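Local coordinates for protein Pre-mRNA-splicing factor 38 (Chaetomium thermophilum, PDB 5F5T) that is probably required for pre-mRNA splicing, as a member of the PRP38 family of spliceosomal proteins, at residues K40-R43 with E44-E48; A62-V65 with D66-E70; D174-S178 with T179-K183. All coordinates share one frame; numbering follows the deposited sequence.

Overall arrangement
The three contacts are local, two along helices and one round a hairpin, in a largely helical fold. Interactions 1 and 2 join side chains one helical turn apart, three or four residues along, on separate helices, 40-48 and 61-71, with centres about 21 Å apart. Interaction 3 is the tight hairpin of 174-183, about 16 Å from interaction 1 and about 24 Å from interaction 2, centre to centre; it and interaction 2 lie on opposite sides of the chain's centre. Only interactions 1 and 3 touch, where Val42 CG2 packs 3.9 Å from Ser178 O. Helix 87-98 links all three, receiving Val42 and Ile46, Ile64 and Val68, and Cys177 and Thr179.

Interaction 1 (K40-R43 with E44-E48); sequences KAVR and ERIVE
Helix 40-48 makes a compact example of side-chain pairing one turn apart, with Lys40 and Glu44 meeting on one side and Val42 and Ile46 on another. Its alpha-helical frame is regular: the amide of each residue from Glu44 to Val47 donates to the carbonyl four residues earlier, as in the bond of 2.9 Å from Arg45 N to Ala41 O. On the polar side the lysine and glutamate side chains pass at a slant. Lys40 CG stands opposite its own backbone nitrogen (chi1 -167°), and the chain then runs out extended before bending at its last torsion. With Glu44 also extended, its OE2 comes to lie beside the methylenes, 3.7 Å from Lys40 CE, while Lys40 NZ remains 4.7 Å from Glu44 OE2. The two charges probably attract across the turn, but they are too far apart for a salt bridge. An alanine in place of Glu44 would probably leave the Lys40 ammonium without this neighbouring negative charge and its methylenes free to turn. Farther along, Arg45 bends twice and directs its guanidinium away from 40-43; Arg45 NH1 forms a salt bridge of 3.5 Å with Glu48 OE1, while NE bonds to the carbonyl of Gln83, tying the helix to another part of the chain. The apolar side is buried: Val42 rests on Leu89 and Ile46 on Cys90 and Phe93, all from helix 87-98, and across the turn Val42 CG1 approaches Ile46 CD1 at 4.2 Å. Arg43 also reaches Phe93, and together with Val47 it touches Leu18 of helix 9-19, so one short helix bridges two others. A bend at chi3 (-64°) folds the Arg43 guanidinium back over the preceding turn, placing Lys40 CA 3.4 Å above the centre of the guanidinium plane.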
loop_
_atom_site.group_PDB
_atom_site.type_symbol
_atom_site.label_atom_id
_atom_site.label_comp_id
_atom_site.label_asym_id
_atom_site.label_seq_id
_atom_site.Cartn_x
_atom_site.Cartn_y
_atom_site.Cartn_z
ATOM N N LYS A 40 2.926 19.378 3.016
ATOM C CA LYS A 40 3.910 20.454 2.892
ATOM C C LYS A 40 5.020 20.323 3.928
ATOM O O LYS A 40 6.197 20.496 3.614
ATOM C CB LYS A 40 3.230 21.819 3.027
ATOM C CG LYS A 40 4.083 23.008 2.604
ATOM C CD LYS A 40 3.332 24.316 2.829
ATOM C CE LYS A 40 4.265 25.518 2.843
ATOM N NZ LYS A 40 4.661 25.917 1.463
ATOM N N ALA A 41 4.629 19.995 5.157
ATOM C CA ALA A 41 5.570 19.827 6.258
ATOM C C ALA A 41 6.608 18.763 5.918
ATOM O O ALA A 41 7.814 18.973 6.083
ATOM C CB ALA A 41 4.832 19.464 7.532
ATOM N N VAL A 42 6.130 17.620 5.439
ATOM C CA VAL A 42 7.017 16.528 5.071
ATOM C C VAL A 42 7.896 16.911 3.877
ATOM O O VAL A 42 9.075 16.554 3.838
ATOM C CB VAL A 42 6.221 15.254 4.737
ATOM C CG1 VAL A 42 7.162 14.108 4.410
ATOM C CG2 VAL A 42 5.317 14.878 5.900
ATOM N N ARG A 43 7.342 17.661 2.926
ATOM C CA ARG A 43 8.135 18.137 1.794
ATOM C C ARG A 43 9.296 18.989 2.290
ATOM O O ARG A 43 10.417 18.895 1.781
ATOM C CB ARG A 43 7.293 18.943 0.805
ATOM C CG ARG A 43 6.106 18.216 0.216
ATOM C CD ARG A 43 5.614 18.940 -1.024
ATOM N NE ARG A 43 5.101 20.282 -0.750
ATOM C CZ ARG A 43 3.817 20.579 -0.584
ATOM N NH1 ARG A 43 2.897 19.630 -0.662
ATOM N NH2 ARG A 43 3.453 21.830 -0.344
ATOM N N GLU A 44 9.007 19.824 3.284
ATOM C CA GLU A 44 10.027 20.656 3.907
ATOM C C GLU A 44 11.093 19.785 4.555
ATOM O O GLU A 44 12.284 19.981 4.320
ATOM C CB GLU A 44 9.408 21.589 4.951
ATOM C CG GLU A 44 8.391 22.571 4.397
ATOM C CD GLU A 44 7.642 23.307 5.492
ATOM O OE1 GLU A 44 8.106 23.281 6.652
ATOM O OE2 GLU A 44 6.590 23.911 5.195
ATOM N N ARG A 45 10.662 18.823 5.369
ATOM C CA ARG A 45 11.599 17.938 6.060
ATOM C C ARG A 45 12.519 17.230 5.071
ATOM O O ARG A 45 13.712 17.058 5.334
ATOM C CB ARG A 45 10.851 16.896 6.899
ATOM C CG ARG A 45 9.910 17.473 7.944
ATOM C CD ARG A 45 10.617 18.461 8.848
ATOM N NE ARG A 45 11.764 17.852 9.515
ATOM C CZ ARG A 45 12.888 18.494 9.812
ATOM N NH1 ARG A 45 13.025 19.775 9.503
ATOM N NH2 ARG A 45 13.877 17.851 10.420
ATOM N N ILE A 46 11.960 16.836 3.930
ATOM C CA ILE A 46 12.735 16.170 2.889
ATOM C C ILE A 46 13.737 17.077 2.187
ATOM O O ILE A 46 14.922 16.761 2.132
ATOM C CB ILE A 46 11.815 15.557 1.817
ATOM C CG1 ILE A 46 11.012 14.404 2.408
ATOM C CG2 ILE A 46 12.623 15.041 0.641
ATOM C CD1 ILE A 46 10.094 13.780 1.418
ATOM N N VAL A 47 13.274 18.210 1.667
ATOM C CA VAL A 47 14.141 19.050 0.841
ATOM C C VAL A 47 15.268 19.669 1.665
ATOM O O VAL A 47 16.336 19.983 1.137
ATOM C CB VAL A 47 13.350 20.167 0.123
ATOM C CG1 VAL A 47 12.338 19.558 -0.839
ATOM C CG2 VAL A 47 12.662 21.086 1.122
ATOM N N GLU A 48 15.013 19.864 2.954
ATOM C CA GLU A 48 16.027 20.337 3.889
ATOM C C GLU A 48 17.018 19.237 4.291
ATOM O O GLU A 48 18.114 19.524 4.765
ATOM C CB GLU A 48 15.349 20.941 5.120
ATOM C CG GLU A 48 14.671 22.276 4.825
ATOM C CD GLU A 48 13.618 22.652 5.848
ATOM O OE1 GLU A 48 13.258 21.794 6.682
ATOM O OE2 GLU A 48 13.144 23.808 5.814
#

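Interaction 2 (A62-V65 with D66-E70); sequences ADIV and DRVVE
An intrahelical contact between successive turns, in which Asp63 meets Asp66 and Arg67 while Ile64 meets Val68, lies along the amphipathic helix 61-71, which packs on helices 87-98, 102-115 and 117-130 with its charged residues on one side and Ile64, Val65 and Val68 on the other. The backbone supplies the usual i to i+4 bonds; that from Val69 N to Val65 O is 3.0 Å long and nearly straight, with 174° at the hydrogen. Valine and isoleucine pair at the same spacing. Ile64 CG2 and Val68 CG2 approach to 4.4 Å, and both side chains pack on Leu91 of helix 87-98; Ile64 also reaches Tyr108 of helix 102-115, and Val68 meets Tyr118, Leu119 and Leu122 of helix 117-130. Val65 joins this apolar surface, touching Tyr108 and Leu119. The polar side gathers charges. Arg67 CG lies 3.1 Å from Asp63 O, beyond the oxygen, and the arginine bends at chi2 (-52°) and again at chi3. Arg67 NH2 ends 4.4 Å from Asp63 OD1, which lies well out of the guanidinium plane, so any attraction is probably of charge alone, with no N-H pointing at the oxygen. The firmer hold on the arginine comes from NH1, bonded to the carbonyl of Gln55. Asp63 is likewise engaged elsewhere: its OD2 accepts from Asn60 N just before the helix, as a residue in the third helical position does in a capping box. The two aspartates would probably repel each other, their carboxylate planes turned 46° apart, but a water lies between them. The water donates to both, 2.9 Å from Asp63 OD1 and 2.6 Å from Asp66 OD2.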
loop_
_atom_site.group_PDB
_atom_site.type_symbol
_atom_site.label_atom_id
_atom_site.label_comp_id
_atom_site.label_asym_id
_atom_site.label_seq_id
_atom_site.Cartn_x
_atom_site.Cartn_y
_atom_site.Cartn_z
ATOM N N ALA A 62 17.539 6.150 -13.817
ATOM C CA ALA A 62 18.548 5.106 -13.601
ATOM C C ALA A 62 19.171 5.260 -12.215
ATOM O O ALA A 62 19.372 4.286 -11.436
ATOM C CB ALA A 62 19.616 5.180 -14.673
ATOM N N ASP A 63 19.449 6.523 -11.912
ATOM C CA ASP A 63 20.017 6.891 -10.635
ATOM C C ASP A 63 19.092 6.429 -9.535
ATOM O O ASP A 63 19.544 6.159 -8.442
ATOM C CB ASP A 63 20.236 8.399 -10.539
ATOM C CG ASP A 63 21.349 8.881 -11.440
ATOM O OD1 ASP A 63 22.288 8.099 -11.709
ATOM O OD2 ASP A 63 21.286 10.046 -11.878
ATOM N N ILE A 64 17.793 6.352 -9.818
ATOM C CA ILE A 64 16.837 5.961 -8.791
ATOM C C ILE A 64 17.141 4.550 -8.299
ATOM O O ILE A 64 17.262 4.323 -7.098
ATOM C CB ILE A 64 15.386 6.030 -9.300
ATOM C CG1 ILE A 64 14.916 7.484 -9.363
ATOM C CG2 ILE A 64 14.463 5.227 -8.396
ATOM C CD1 ILE A 64 14.960 8.186 -8.027
ATOM N N VAL A 65 17.300 3.616 -9.234
ATOM C CA VAL A 65 17.649 2.243 -8.884
ATOM C C VAL A 65 18.974 2.216 -8.145
ATOM O O VAL A 65 19.105 1.556 -7.098
ATOM C CB VAL A 65 17.752 1.329 -10.119
ATOM C CG1 VAL A 65 18.258 -0.049 -9.713
ATOM C CG2 VAL A 65 16.409 1.205 -10.804
ATOM N N ASP A 66 19.954 2.951 -8.674
ATOM C CA ASP A 66 21.262 2.972 -8.010
ATOM C C ASP A 66 21.163 3.457 -6.555
ATOM O O ASP A 66 21.751 2.860 -5.652
ATOM C CB ASP A 66 22.251 3.850 -8.784
ATOM C CG ASP A 66 22.619 3.264 -10.142
ATOM O OD1 ASP A 66 22.939 2.058 -10.210
ATOM O OD2 ASP A 66 22.608 4.015 -11.140
ATOM N N ARG A 67 20.390 4.516 -6.333
ATOM C CA ARG A 67 20.194 5.093 -5.006
ATOM C C ARG A 67 19.456 4.139 -4.086
ATOM O O ARG A 67 19.752 4.068 -2.901
ATOM C CB ARG A 67 19.418 6.415 -5.080
ATOM C CG ARG A 67 20.145 7.562 -5.766
ATOM C CD ARG A 67 21.528 7.787 -5.196
ATOM N NE ARG A 67 22.513 7.899 -6.267
ATOM C CZ ARG A 67 22.942 9.048 -6.774
ATOM N NH1 ARG A 67 22.489 10.198 -6.297
ATOM N NH2 ARG A 67 23.834 9.043 -7.753
ATOM N N VAL A 68 18.466 3.434 -4.619
ATOM C CA VAL A 68 17.733 2.480 -3.802
ATOM C C VAL A 68 18.654 1.367 -3.321
ATOM O O VAL A 68 18.690 1.058 -2.129
ATOM C CB VAL A 68 16.537 1.875 -4.551
ATOM C CG1 VAL A 68 15.990 0.675 -3.797
ATOM C CG2 VAL A 68 15.458 2.930 -4.745
ATOM N N VAL A 69 19.419 0.785 -4.238
ATOM C CA VAL A 69 20.332 -0.293 -3.863
ATOM C C VAL A 69 21.376 0.211 -2.862
ATOM O O VAL A 69 21.690 -0.452 -1.872
ATOM C CB VAL A 69 21.034 -0.887 -5.094
ATOM C CG1 VAL A 69 22.161 -1.818 -4.679
ATOM C CG2 VAL A 69 20.026 -1.621 -5.965
ATOM N N GLU A 70 21.899 1.398 -3.132
ATOM C CA GLU A 70 22.949 2.001 -2.319
ATOM C C GLU A 70 22.519 2.432 -0.909
ATOM O O GLU A 70 23.266 2.257 0.050
ATOM C CB GLU A 70 23.516 3.207 -3.070
ATOM C CG GLU A 70 24.919 3.612 -2.683
ATOM C CD GLU A 70 25.480 4.648 -3.636
ATOM O OE1 GLU A 70 26.499 5.283 -3.295
ATOM O OE2 GLU A 70 24.897 4.824 -4.732
HETATM O O HOH W 1 24.000 6.103 -10.544
#

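Interaction 3 (D174-S178 with T179-K183); sequences DRVCS and TSLWK
Asp174 and Leu181 share the straightest bond of this contact: Leu181 N donates to Asp174 O at 3.0 Å, with 178° at the hydrogen and an approach almost end-on to the carbonyl. Nearer the bend, Val176 N gives its hydrogen to Thr179 O, also at 3.0 Å. Thr179 O also receives a CA-H...O contact from Arg175 CA at 3.4 Å, so it is met by two neighbouring residues of the opposing strand. In return, Thr179 N reaches Val176 O from well above the carbonyl plane, through a more bent bond of 3.1 Å. Two short, weakly bonded strands thus form a beta hairpin, defined by the type I' turn from Val176 to Thr179, with Cys177 and Ser178 both at positive phi, and by the antiparallel non-hydrogen-bonded pair of Arg175 and Ser180. Within the turn, Thr179 OG1, set beside its own backbone nitrogen (chi1 -60°), donates to Cys177 O at 3.2 Å. The hydroxyl of Ser178 is satisfied outside the hairpin, by Val78 N. Arg175 extends across the strands on the side shared with Ser180, and its NH2 forms a salt bridge with Glu39; Ser180 OG lies at the guanidinium edge, 4.0 Å from Arg175 NE. The face of Val176 and Thr179 is buried, Thr179 against Phe125 and Leu129, Val176 against Phe166 and Leu170. There Val176 CG2 lies 4.0 Å from Leu181 CD1.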
loop_
_atom_site.group_PDB
_atom_site.type_symbol
_atom_site.label_atom_id
_atom_site.label_comp_id
_atom_site.label_asym_id
_atom_site.label_seq_id
_atom_site.Cartn_x
_atom_site.Cartn_y
_atom_site.Cartn_z
ATOM N N ASP A 174 -5.003 4.140 5.380
ATOM C CA ASP A 174 -5.087 5.539 4.965
ATOM C C ASP A 174 -3.740 6.256 4.992
ATOM O O ASP A 174 -3.494 7.143 4.179
ATOM C CB ASP A 174 -6.091 6.293 5.840
ATOM C CG ASP A 174 -7.525 5.891 5.556
ATOM O OD1 ASP A 174 -7.806 5.459 4.417
ATOM O OD2 ASP A 174 -8.369 6.006 6.468
ATOM N N ARG A 175 -2.884 5.891 5.940
ATOM C CA ARG A 175 -1.592 6.556 6.076
ATOM C C ARG A 175 -0.433 5.561 6.130
ATOM O O ARG A 175 -0.393 4.673 6.980
ATOM C CB ARG A 175 -1.586 7.434 7.327
ATOM C CG ARG A 175 -0.445 8.432 7.379
ATOM C CD ARG A 175 -0.752 9.567 8.343
ATOM N NE ARG A 175 0.006 10.769 8.017
ATOM C CZ ARG A 175 1.139 11.115 8.618
ATOM N NH1 ARG A 175 1.645 10.343 9.570
ATOM N NH2 ARG A 175 1.771 12.227 8.265
ATOM N N VAL A 176 0.507 5.724 5.206
ATOM C CA VAL A 176 1.688 4.874 5.129
ATOM C C VAL A 176 2.938 5.717 4.897
ATOM O O VAL A 176 2.952 6.570 4.011
ATOM C CB VAL A 176 1.547 3.828 4.002
ATOM C CG1 VAL A 176 2.884 3.163 3.699
ATOM C CG2 VAL A 176 0.494 2.798 4.369
ATOM N N CYS A 177 3.976 5.474 5.698
ATOM C CA CYS A 177 5.248 6.185 5.574
ATOM C C CYS A 177 5.066 7.691 5.700
ATOM O O CYS A 177 5.565 8.453 4.874
ATOM C CB CYS A 177 5.930 5.858 4.246
ATOM S SG CYS A 177 6.716 4.245 4.206
ATOM N N SER A 178 4.299 8.100 6.707
ATOM C CA SER A 178 4.112 9.508 7.029
ATOM C C SER A 178 3.419 10.236 5.884
ATOM O O SER A 178 3.466 11.463 5.793
ATOM C CB SER A 178 5.456 10.173 7.346
ATOM O OG SER A 178 5.896 9.854 8.653
ATOM N N THR A 179 2.755 9.470 5.025
ATOM C CA THR A 179 2.079 10.029 3.866
ATOM C C THR A 179 0.616 9.609 3.835
ATOM O O THR A 179 0.299 8.427 3.971
ATOM C CB THR A 179 2.754 9.578 2.558
ATOM O OG1 THR A 179 4.118 10.016 2.544
ATOM C CG2 THR A 179 2.023 10.141 1.345
ATOM N N SER A 180 -0.270 10.574 3.619
ATOM C CA SER A 180 -1.682 10.271 3.449
ATOM C C SER A 180 -1.909 9.840 2.012
ATOM O O SER A 180 -1.538 10.547 1.073
ATOM C CB SER A 180 -2.551 11.476 3.795
ATOM O OG SER A 180 -2.608 11.671 5.196
ATOM N N LEU A 181 -2.542 8.687 1.844
ATOM C CA LEU A 181 -2.761 8.134 0.518
ATOM C C LEU A 181 -4.142 8.562 0.077
ATOM O O LEU A 181 -5.061 8.608 0.894
ATOM C CB LEU A 181 -2.647 6.612 0.538
ATOM C CG LEU A 181 -1.613 6.000 1.485
ATOM C CD1 LEU A 181 -1.733 4.480 1.509
ATOM C CD2 LEU A 181 -0.209 6.421 1.088
ATOM N N TRP A 182 -4.286 8.899 -1.201
ATOM C CA TRP A 182 -5.538 9.469 -1.673
ATOM C C TRP A 182 -6.621 8.436 -1.418
ATOM O O TRP A 182 -6.401 7.236 -1.623
ATOM C CB TRP A 182 -5.478 9.823 -3.155
ATOM C CG TRP A 182 -5.294 8.646 -4.048
ATOM C CD1 TRP A 182 -4.153 7.937 -4.269
ATOM C CD2 TRP A 182 -6.304 8.053 -4.867
ATOM N NE1 TRP A 182 -4.396 6.921 -5.169
ATOM C CE2 TRP A 182 -5.712 6.977 -5.552
ATOM C CE3 TRP A 182 -7.657 8.330 -5.088
ATOM C CZ2 TRP A 182 -6.429 6.176 -6.438
ATOM C CZ3 TRP A 182 -8.365 7.534 -5.964
ATOM C CH2 TRP A 182 -7.750 6.470 -6.632
ATOM N N LYS A 183 -7.775 8.890 -0.945
ATOM C CA LYS A 183 -8.833 7.959 -0.590
ATOM C C LYS A 183 -9.337 7.217 -1.822
ATOM O O LYS A 183 -9.574 7.817 -2.868
ATOM C CB LYS A 183 -9.972 8.693 0.121
ATOM C CG LYS A 183 -9.581 9.247 1.494
ATOM C CD LYS A 183 -10.557 10.306 1.978
ATOM C CE LYS A 183 -10.085 10.973 3.263
ATOM N NZ LYS A 183 -10.933 10.527 4.406
#